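Local coordinates for lipoprotein (Bacillus anthracis, PDB 4JG9), which is of unknown function but is a putative lipoprotein, probably tethered to the cell membrane by a lipid anchor at its N terminus and carrying an all-beta domain, at residues P97-G102 and I159-K164; E72-M77 and Y165-V170. All blocks are in the same frame, centred on the assembly; numbering follows the deposited sequence.

Interaction 1: residues P97-G102 and I159-K164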
ATOM      1  N   PRO A  97       4.749 -26.675 -12.313  1.00 58.17           N
ATOM      2  CA  PRO A  97       5.627 -27.644 -11.647  1.00 59.13           C
ATOM      3  C   PRO A  97       7.007 -27.054 -11.381  1.00 62.32           C
ATOM      4  O   PRO A  97       7.772 -27.626 -10.604  1.00 62.80           O
ATOM      5  CB  PRO A  97       5.722 -28.798 -12.655  1.00 50.31           C
ATOM      6  CG  PRO A  97       5.372 -28.205 -13.961  1.00 51.17           C
ATOM      7  CD  PRO A  97       4.370 -27.118 -13.667  1.00 54.93           C
ATOM      8  N   GLU A  98       7.319 -25.934 -12.026  1.00 64.92           N
ATOM      9  CA  GLU A  98       8.575 -25.238 -11.762  1.00 73.00           C
ATOM     10  C   GLU A  98       8.329 -23.812 -11.241  1.00 67.27           C
ATOM     11  O   GLU A  98       9.026 -22.873 -11.617  1.00 62.73           O
ATOM     12  CB  GLU A  98       9.458 -25.229 -13.010  1.00 79.55           C
ATOM     13  CG  GLU A  98      10.219 -26.530 -13.211  1.00 89.27           C
ATOM     14  CD  GLU A  98      10.813 -26.655 -14.599  1.00 99.32           C
ATOM     15  OE1 GLU A  98      11.436 -25.684 -15.077  1.00103.38           O
ATOM     16  OE2 GLU A  98      10.655 -27.729 -15.214  1.00103.57           O
HETATM   17  N   MSE A  99       7.329 -23.677 -10.371  1.00 63.17           N
HETATM   18  CA  MSE A  99       7.010 -22.410  -9.739  1.00 57.08           C
HETATM   19  C   MSE A  99       8.233 -21.880  -9.027  1.00 55.59           C
HETATM   20  O   MSE A  99       8.817 -22.582  -8.210  1.00 60.07           O
HETATM   21  CB  MSE A  99       5.910 -22.600  -8.702  1.00 56.80           C
HETATM   22  CG  MSE A  99       5.379 -21.286  -8.158  1.00 55.88           C
HETATM   23 SE   MSE A  99       4.084 -20.520  -9.377  1.00 75.21          SE
HETATM   24  CE  MSE A  99       4.163 -18.750  -8.674  1.00 58.90           C
ATOM     25  N   PRO A 100       8.615 -20.631  -9.319  1.00 52.70           N
ATOM     26  CA  PRO A 100       9.794 -20.030  -8.680  1.00 47.79           C
ATOM     27  C   PRO A 100       9.596 -19.898  -7.177  1.00 45.15           C
ATOM     28  O   PRO A 100       8.462 -19.802  -6.704  1.00 46.27           O
ATOM     29  CB  PRO A 100       9.864 -18.638  -9.303  1.00 44.86           C
ATOM     30  CG  PRO A 100       9.000 -18.698 -10.518  1.00 51.02           C
ATOM     31  CD  PRO A 100       7.928 -19.686 -10.214  1.00 52.38           C
ATOM     32  N   THR A 101      10.692 -19.884  -6.436  1.00 40.49           N
ATOM     33  CA  THR A 101      10.635 -19.695  -4.994  1.00 40.10           C
ATOM     34  C   THR A 101      10.615 -18.202  -4.645  1.00 41.75           C
ATOM     35  O   THR A 101      11.309 -17.410  -5.288  1.00 43.30           O
ATOM     36  CB  THR A 101      11.866 -20.323  -4.318  1.00 40.73           C
ATOM     37  OG1 THR A 101      11.954 -21.703  -4.664  1.00 41.69           O
ATOM     38  CG2 THR A 101      11.813 -20.162  -2.792  1.00 38.57           C
ATOM     39  N   GLY A 102       9.833 -17.817  -3.636  1.00 41.53           N
ATOM     40  CA  GLY A 102       9.856 -16.448  -3.135  1.00 40.09           C
ATOM     41  C   GLY A 102       8.547 -15.984  -2.518  1.00 42.52           C
ATOM     42  O   GLY A 102       7.541 -16.688  -2.575  1.00 44.81           O
ATOM     43  N   ILE A 159       1.160 -10.466 -11.076  1.00 42.00           N
ATOM     44  CA  ILE A 159       1.692 -11.394 -10.089  1.00 40.55           C
ATOM     45  C   ILE A 159       3.217 -11.466 -10.170  1.00 40.55           C
ATOM     46  O   ILE A 159       3.790 -11.603 -11.257  1.00 41.77           O
ATOM     47  CB  ILE A 159       1.075 -12.803 -10.257  1.00 41.52           C
ATOM     48  CG1 ILE A 159      -0.447 -12.751 -10.098  1.00 42.37           C
ATOM     49  CG2 ILE A 159       1.671 -13.794  -9.274  1.00 37.32           C
ATOM     50  CD1 ILE A 159      -1.147 -13.701 -11.045  1.00 45.05           C
ATOM     51  N   TYR A 160       3.859 -11.352  -9.012  1.00 35.04           N
ATOM     52  CA  TYR A 160       5.313 -11.376  -8.908  1.00 37.56           C
ATOM     53  C   TYR A 160       5.696 -12.437  -7.899  1.00 38.02           C
ATOM     54  O   TYR A 160       4.950 -12.713  -6.961  1.00 38.27           O
ATOM     55  CB  TYR A 160       5.855 -10.007  -8.456  1.00 36.51           C
ATOM     56  CG  TYR A 160       5.452  -8.882  -9.379  1.00 37.19           C
ATOM     57  CD1 TYR A 160       6.367  -8.317 -10.265  1.00 35.17           C
ATOM     58  CD2 TYR A 160       4.147  -8.386  -9.370  1.00 33.80           C
ATOM     59  CE1 TYR A 160       5.992  -7.291 -11.126  1.00 41.77           C
ATOM     60  CE2 TYR A 160       3.760  -7.361 -10.235  1.00 36.60           C
ATOM     61  CZ  TYR A 160       4.686  -6.821 -11.103  1.00 40.65           C
ATOM     62  OH  TYR A 160       4.297  -5.808 -11.945  1.00 43.95           O
ATOM     63  N   VAL A 161       6.838 -13.066  -8.124  1.00 37.74           N
ATOM     64  CA  VAL A 161       7.417 -13.955  -7.145  1.00 38.61           C
ATOM     65  C   VAL A 161       8.848 -13.535  -6.949  1.00 41.62           C
ATOM     66  O   VAL A 161       9.599 -13.363  -7.931  1.00 40.43           O
ATOM     67  CB  VAL A 161       7.357 -15.429  -7.591  1.00 37.37           C
ATOM     68  CG1 VAL A 161       8.162 -16.319  -6.640  1.00 33.65           C
ATOM     69  CG2 VAL A 161       5.912 -15.873  -7.712  1.00 33.97           C
ATOM     70  N   ASN A 162       9.216 -13.355  -5.684  1.00 41.88           N
ATOM     71  CA  ASN A 162      10.552 -12.891  -5.348  1.00 46.01           C
ATOM     72  C   ASN A 162      10.855 -11.594  -6.095  1.00 42.40           C
ATOM     73  O   ASN A 162      11.984 -11.377  -6.539  1.00 41.31           O
ATOM     74  CB  ASN A 162      11.599 -13.963  -5.659  1.00 42.62           C
ATOM     75  CG  ASN A 162      12.869 -13.772  -4.859  1.00 46.33           C
ATOM     76  OD1 ASN A 162      12.851 -13.144  -3.796  1.00 46.10           O
ATOM     77  ND2 ASN A 162      13.980 -14.313  -5.357  1.00 43.16           N
ATOM     78  N   GLU A 163       9.816 -10.767  -6.250  1.00 40.80           N
ATOM     79  CA  GLU A 163       9.908  -9.442  -6.883  1.00 42.66           C
ATOM     80  C   GLU A 163      10.129  -9.457  -8.382  1.00 43.62           C
ATOM     81  O   GLU A 163      10.369  -8.408  -8.979  1.00 47.61           O
ATOM     82  CB  GLU A 163      10.970  -8.563  -6.197  1.00 36.87           C
ATOM     83  CG  GLU A 163      10.693  -8.381  -4.727  1.00 37.59           C
ATOM     84  CD  GLU A 163      11.441  -7.207  -4.115  1.00 46.19           C
ATOM     85  OE1 GLU A 163      12.274  -6.595  -4.827  1.00 47.42           O
ATOM     86  OE2 GLU A 163      11.172  -6.896  -2.922  1.00 41.88           O
ATOM     87  N   LYS A 164      10.048 -10.644  -8.977  1.00 44.11           N
ATOM     88  CA  LYS A 164      10.179 -10.819 -10.424  1.00 40.67           C
ATOM     89  C   LYS A 164       8.815 -11.117 -11.042  1.00 42.25           C
ATOM     90  O   LYS A 164       8.057 -11.933 -10.508  1.00 40.63           O
ATOM     91  CB  LYS A 164      11.152 -11.956 -10.718  1.00 40.37           C
ATOM     92  CG  LYS A 164      11.334 -12.298 -12.190  1.00 42.76           C
ATOM     93  CD  LYS A 164      12.283 -13.480 -12.314  1.00 45.90           C
ATOM     94  CE  LYS A 164      12.371 -13.988 -13.723  1.00 55.99           C
ATOM     95  NZ  LYS A 164      13.129 -13.056 -14.591  1.00 65.36           N
TER
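Val161 N donates to Lys164 O at 2.9 Å and Lys164 N returns a bond of the same length to Val161 O, which sets the backbone from which the Val161 side chain, making the largest share of this contact, reaches 97-102. Its two methyl groups point in different directions. CG1, anti to the backbone N (chi1 171°), sits over the backbone of 97-102, 3.5 Å from Pro100 O and close to Thr101 O as well, with Pro100 CB 3.9 Å from the same methyl. CG2 takes the end of Met99, a selenomethionine here, whose CE approaches to 3.5 Å after its chain bends at chi2 (81°). The paired bonds of Val161 and Lys164 close a two-residue beta hairpin with a type I' turn, in which Asn162 and Glu163 both adopt left-handed backbone angles, a common way of joining adjacent antiparallel strands. Beside the turn, Asn162 CB lies 3.5 Å from Thr101 O and 3.9 Å from Gly102 CA. Gly102, with a phi of 152° that suits a residue without a side chain, brings its backbone close against the turn where the chain leads into strand 102-110. No hydrogen bond joins the two segments; Asn162 instead bonds through its backbone to Lys103, next along the chain, while Glu163 OE2 bonds to Ser126 OG of the second subunit.

Interaction 2: residues E72-M77 and Y165-V170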
ATOM      1  N   GLU A  72      -3.698 -21.365 -17.279  1.00 57.51           N
ATOM      2  CA  GLU A  72      -3.606 -22.820 -17.220  1.00 56.26           C
ATOM      3  C   GLU A  72      -2.158 -23.269 -17.129  1.00 55.75           C
ATOM      4  O   GLU A  72      -1.286 -22.711 -17.800  1.00 54.73           O
ATOM      5  CB  GLU A  72      -4.297 -23.447 -18.433  1.00 52.16           C
ATOM      6  CG  GLU A  72      -5.810 -23.347 -18.379  1.00 55.43           C
ATOM      7  CD  GLU A  72      -6.508 -24.077 -19.526  1.00 62.35           C
ATOM      8  OE1 GLU A  72      -6.336 -25.314 -19.657  1.00 60.11           O
ATOM      9  OE2 GLU A  72      -7.251 -23.404 -20.281  1.00 64.61           O
ATOM     10  N   GLU A  73      -1.908 -24.228 -16.253  1.00 59.10           N
ATOM     11  CA  GLU A  73      -0.597 -24.838 -16.102  1.00 59.97           C
ATOM     12  C   GLU A  73       0.399 -23.913 -15.425  1.00 60.83           C
ATOM     13  O   GLU A  73       1.584 -24.203 -15.381  1.00 66.94           O
ATOM     14  CB  GLU A  73      -0.058 -25.319 -17.451  1.00 59.81           C
ATOM     15  CG  GLU A  73      -0.767 -26.548 -17.994  1.00 70.97           C
ATOM     16  CD  GLU A  73      -0.192 -27.039 -19.310  1.00 81.59           C
ATOM     17  OE1 GLU A  73       0.967 -26.706 -19.625  1.00 83.57           O
ATOM     18  OE2 GLU A  73      -0.900 -27.771 -20.029  1.00 84.70           O
ATOM     19  N   LYS A  74      -0.080 -22.792 -14.909  1.00 60.28           N
ATOM     20  CA  LYS A  74       0.796 -21.861 -14.217  1.00 54.68           C
ATOM     21  C   LYS A  74       0.243 -21.473 -12.861  1.00 48.84           C
ATOM     22  O   LYS A  74       0.598 -22.056 -11.849  1.00 51.65           O
ATOM     23  CB  LYS A  74       1.044 -20.626 -15.072  1.00 57.88           C
ATOM     24  CG  LYS A  74       1.777 -20.935 -16.361  1.00 62.82           C
ATOM     25  CD  LYS A  74       2.310 -19.679 -17.020  1.00 68.19           C
ATOM     26  CE  LYS A  74       3.472 -19.096 -16.244  1.00 66.99           C
ATOM     27  NZ  LYS A  74       4.004 -17.877 -16.906  1.00 67.14           N
ATOM     28  N   ILE A  75      -0.634 -20.483 -12.850  1.00 42.10           N
ATOM     29  CA  ILE A  75      -1.252 -20.044 -11.619  1.00 39.25           C
ATOM     30  C   ILE A  75      -2.721 -19.712 -11.833  1.00 40.60           C
ATOM     31  O   ILE A  75      -3.096 -19.178 -12.859  1.00 42.42           O
ATOM     32  CB  ILE A  75      -0.494 -18.844 -11.024  1.00 43.99           C
ATOM     33  CG1 ILE A  75      -0.928 -18.588  -9.585  1.00 44.38           C
ATOM     34  CG2 ILE A  75      -0.673 -17.612 -11.890  1.00 41.25           C
ATOM     35  CD1 ILE A  75       0.004 -17.674  -8.828  1.00 46.49           C
ATOM     36  N   ALA A  76      -3.547 -20.021 -10.848  1.00 36.84           N
ATOM     37  CA  ALA A  76      -4.969 -19.739 -10.932  1.00 38.57           C
ATOM     38  C   ALA A  76      -5.570 -19.622  -9.546  1.00 42.72           C
ATOM     39  O   ALA A  76      -4.960 -20.058  -8.563  1.00 44.27           O
ATOM     40  CB  ALA A  76      -5.676 -20.833 -11.733  1.00 37.44           C
HETATM   41  N   MSE A  77      -6.759 -19.027  -9.469  1.00 42.95           N
HETATM   42  CA  MSE A  77      -7.515 -18.995  -8.224  1.00 43.58           C
HETATM   43  C   MSE A  77      -8.814 -19.762  -8.402  1.00 43.68           C
HETATM   44  O   MSE A  77      -9.252 -20.000  -9.531  1.00 43.30           O
HETATM   45  CB  MSE A  77      -7.812 -17.564  -7.796  1.00 46.12           C
HETATM   46  CG  MSE A  77      -8.469 -16.730  -8.884  1.00 54.45           C
HETATM   47 SE   MSE A  77      -9.020 -14.935  -8.257  1.00 70.51          SE
HETATM   48  CE  MSE A  77     -10.881 -15.422  -7.954  1.00 73.85           C
ATOM     49  N   TYR A 165       8.491 -10.435 -12.138  1.00 42.95           N
ATOM     50  CA  TYR A 165       7.200 -10.618 -12.800  1.00 44.25           C
ATOM     51  C   TYR A 165       6.958 -12.080 -13.179  1.00 45.61           C
ATOM     52  O   TYR A 165       7.824 -12.733 -13.757  1.00 50.37           O
ATOM     53  CB  TYR A 165       7.102  -9.730 -14.042  1.00 44.65           C
ATOM     54  CG  TYR A 165       5.797  -9.868 -14.786  1.00 48.53           C
ATOM     55  CD1 TYR A 165       4.672  -9.147 -14.398  1.00 48.91           C
ATOM     56  CD2 TYR A 165       5.684 -10.719 -15.880  1.00 50.19           C
ATOM     57  CE1 TYR A 165       3.467  -9.275 -15.080  1.00 47.63           C
ATOM     58  CE2 TYR A 165       4.482 -10.850 -16.567  1.00 39.36           C
ATOM     59  CZ  TYR A 165       3.381 -10.131 -16.160  1.00 49.23           C
ATOM     60  OH  TYR A 165       2.188 -10.263 -16.841  1.00 48.54           O
ATOM     61  N   TYR A 166       5.775 -12.588 -12.855  1.00 43.19           N
ATOM     62  CA  TYR A 166       5.449 -13.979 -13.143  1.00 44.78           C
ATOM     63  C   TYR A 166       4.399 -14.077 -14.235  1.00 51.81           C
ATOM     64  O   TYR A 166       4.625 -14.686 -15.275  1.00 54.39           O
ATOM     65  CB  TYR A 166       4.957 -14.710 -11.890  1.00 38.89           C
ATOM     66  CG  TYR A 166       4.662 -16.158 -12.179  1.00 43.78           C
ATOM     67  CD1 TYR A 166       5.697 -17.057 -12.379  1.00 46.08           C
ATOM     68  CD2 TYR A 166       3.359 -16.620 -12.301  1.00 48.24           C
ATOM     69  CE1 TYR A 166       5.449 -18.385 -12.667  1.00 50.03           C
ATOM     70  CE2 TYR A 166       3.096 -17.955 -12.592  1.00 49.78           C
ATOM     71  CZ  TYR A 166       4.149 -18.828 -12.773  1.00 49.20           C
ATOM     72  OH  TYR A 166       3.920 -20.147 -13.057  1.00 44.93           O
ATOM     73  N   ASP A 167       3.229 -13.514 -13.961  1.00 51.86           N
ATOM     74  CA  ASP A 167       2.158 -13.455 -14.932  1.00 47.72           C
ATOM     75  C   ASP A 167       1.093 -12.450 -14.509  1.00 45.02           C
ATOM     76  O   ASP A 167       1.253 -11.725 -13.518  1.00 46.01           O
ATOM     77  CB  ASP A 167       1.539 -14.838 -15.140  1.00 51.72           C
ATOM     78  CG  ASP A 167       1.189 -15.095 -16.605  1.00 57.48           C
ATOM     79  OD1 ASP A 167       0.770 -14.121 -17.276  1.00 55.39           O
ATOM     80  OD2 ASP A 167       1.372 -16.244 -17.093  1.00 56.92           O
ATOM     81  N   GLN A 168       0.006 -12.411 -15.269  1.00 42.82           N
ATOM     82  CA  GLN A 168      -1.101 -11.512 -14.983  1.00 42.74           C
ATOM     83  C   GLN A 168      -2.399 -12.089 -15.538  1.00 46.54           C
ATOM     84  O   GLN A 168      -2.376 -12.860 -16.493  1.00 50.61           O
ATOM     85  CB  GLN A 168      -0.830 -10.140 -15.603  1.00 45.76           C
ATOM     86  CG  GLN A 168      -1.003 -10.093 -17.114  1.00 43.90           C
ATOM     87  CD  GLN A 168      -0.497  -8.798 -17.736  1.00 49.34           C
ATOM     88  OE1 GLN A 168      -0.417  -8.686 -18.958  1.00 55.58           O
ATOM     89  NE2 GLN A 168      -0.116  -7.834 -16.901  1.00 48.55           N
ATOM     90  N   PHE A 169      -3.527 -11.746 -14.930  1.00 46.60           N
ATOM     91  CA  PHE A 169      -4.818 -12.066 -15.531  1.00 47.51           C
ATOM     92  C   PHE A 169      -5.923 -11.154 -15.013  1.00 49.81           C
ATOM     93  O   PHE A 169      -5.749 -10.470 -14.007  1.00 50.74           O
ATOM     94  CB  PHE A 169      -5.176 -13.564 -15.407  1.00 46.06           C
ATOM     95  CG  PHE A 169      -5.358 -14.041 -14.001  1.00 44.53           C
ATOM     96  CD1 PHE A 169      -6.605 -14.009 -13.394  1.00 49.06           C
ATOM     97  CD2 PHE A 169      -4.293 -14.550 -13.293  1.00 43.85           C
ATOM     98  CE1 PHE A 169      -6.780 -14.456 -12.091  1.00 46.90           C
ATOM     99  CE2 PHE A 169      -4.456 -14.993 -11.986  1.00 46.98           C
ATOM    100  CZ  PHE A 169      -5.701 -14.945 -11.387  1.00 47.39           C
ATOM    101  N   VAL A 170      -7.043 -11.129 -15.722  1.00 49.63           N
ATOM    102  CA  VAL A 170      -8.123 -10.201 -15.424  1.00 48.43           C
ATOM    103  C   VAL A 170      -9.289 -10.896 -14.736  1.00 50.02           C
ATOM    104  O   VAL A 170      -9.702 -11.984 -15.134  1.00 57.60           O
ATOM    105  CB  VAL A 170      -8.605  -9.497 -16.717  1.00 47.13           C
ATOM    106  CG1 VAL A 170      -9.857  -8.688 -16.466  1.00 48.11           C
ATOM    107  CG2 VAL A 170      -7.505  -8.603 -17.262  1.00 47.38           C
TER
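Strands 75-77 and 165-170 run in broadly the same direction, 37° apart and 8.9 Å between axes at their closest, too far for backbone pairing. Two classic beta bulges shape the meeting: one turns both Lys74 and Ile75 toward 165-170, the other both Tyr166 and Asp167 toward 72-77. Lys74 lies obliquely over one face of the Tyr166 ring, its CE 3.5 Å from Tyr166 CZ, and a bend at chi3 (71°) carries NZ on to Asp167. There NZ forms a salt bridge with Asp167 OD2 at 3.1 Å, from above the carboxylate plane. The same ammonium makes a cation-pi contact, NZ 4.5 Å from the Tyr166 ring centroid and 18° off its normal. Asp167 OD1 accepts from Gln168 N at 2.7 Å, and Tyr166 OH bonds to Asp96 OD2. Ile75 CG2 meets the edge of the tyrosine ring, 3.8 Å from CE2 of Tyr166; CG of Met77, also a selenomethionine, touches the edge of Phe169 at CZ, 4.1 Å away. Strand 75-78 of one antiparallel sheet thus packs against strand 164-173 of the other; on the apolar side Ile75 and Met77 meet Trp92 of strand 88-94, while Ile75 and Phe169 reach Ile159 of strand 153-161.

Of the four segments, 72-77 comes first, leading into strand 75-78, which belongs to one antiparallel sheet, as does strand 88-94. Residues 97-102 then pass to the other sheet, which the chain enters at strand 102-110. Interaction 1 closes a loop of 56 residues when the chain returns at the end of strand 153-161, and sets this connection beside the hairpin turn. Immediately afterwards, strand 164-173 closes the wider loop of interaction 2, within which interaction 1 is nested. Interaction 2 thus ties one sheet to the other directly. The two contacts meet in the hairpin, where Ile159 O and Tyr166 N lie 2.7 Å apart, as do Ile159 N and Asp167 O, both pairs probably hydrogen-bonded.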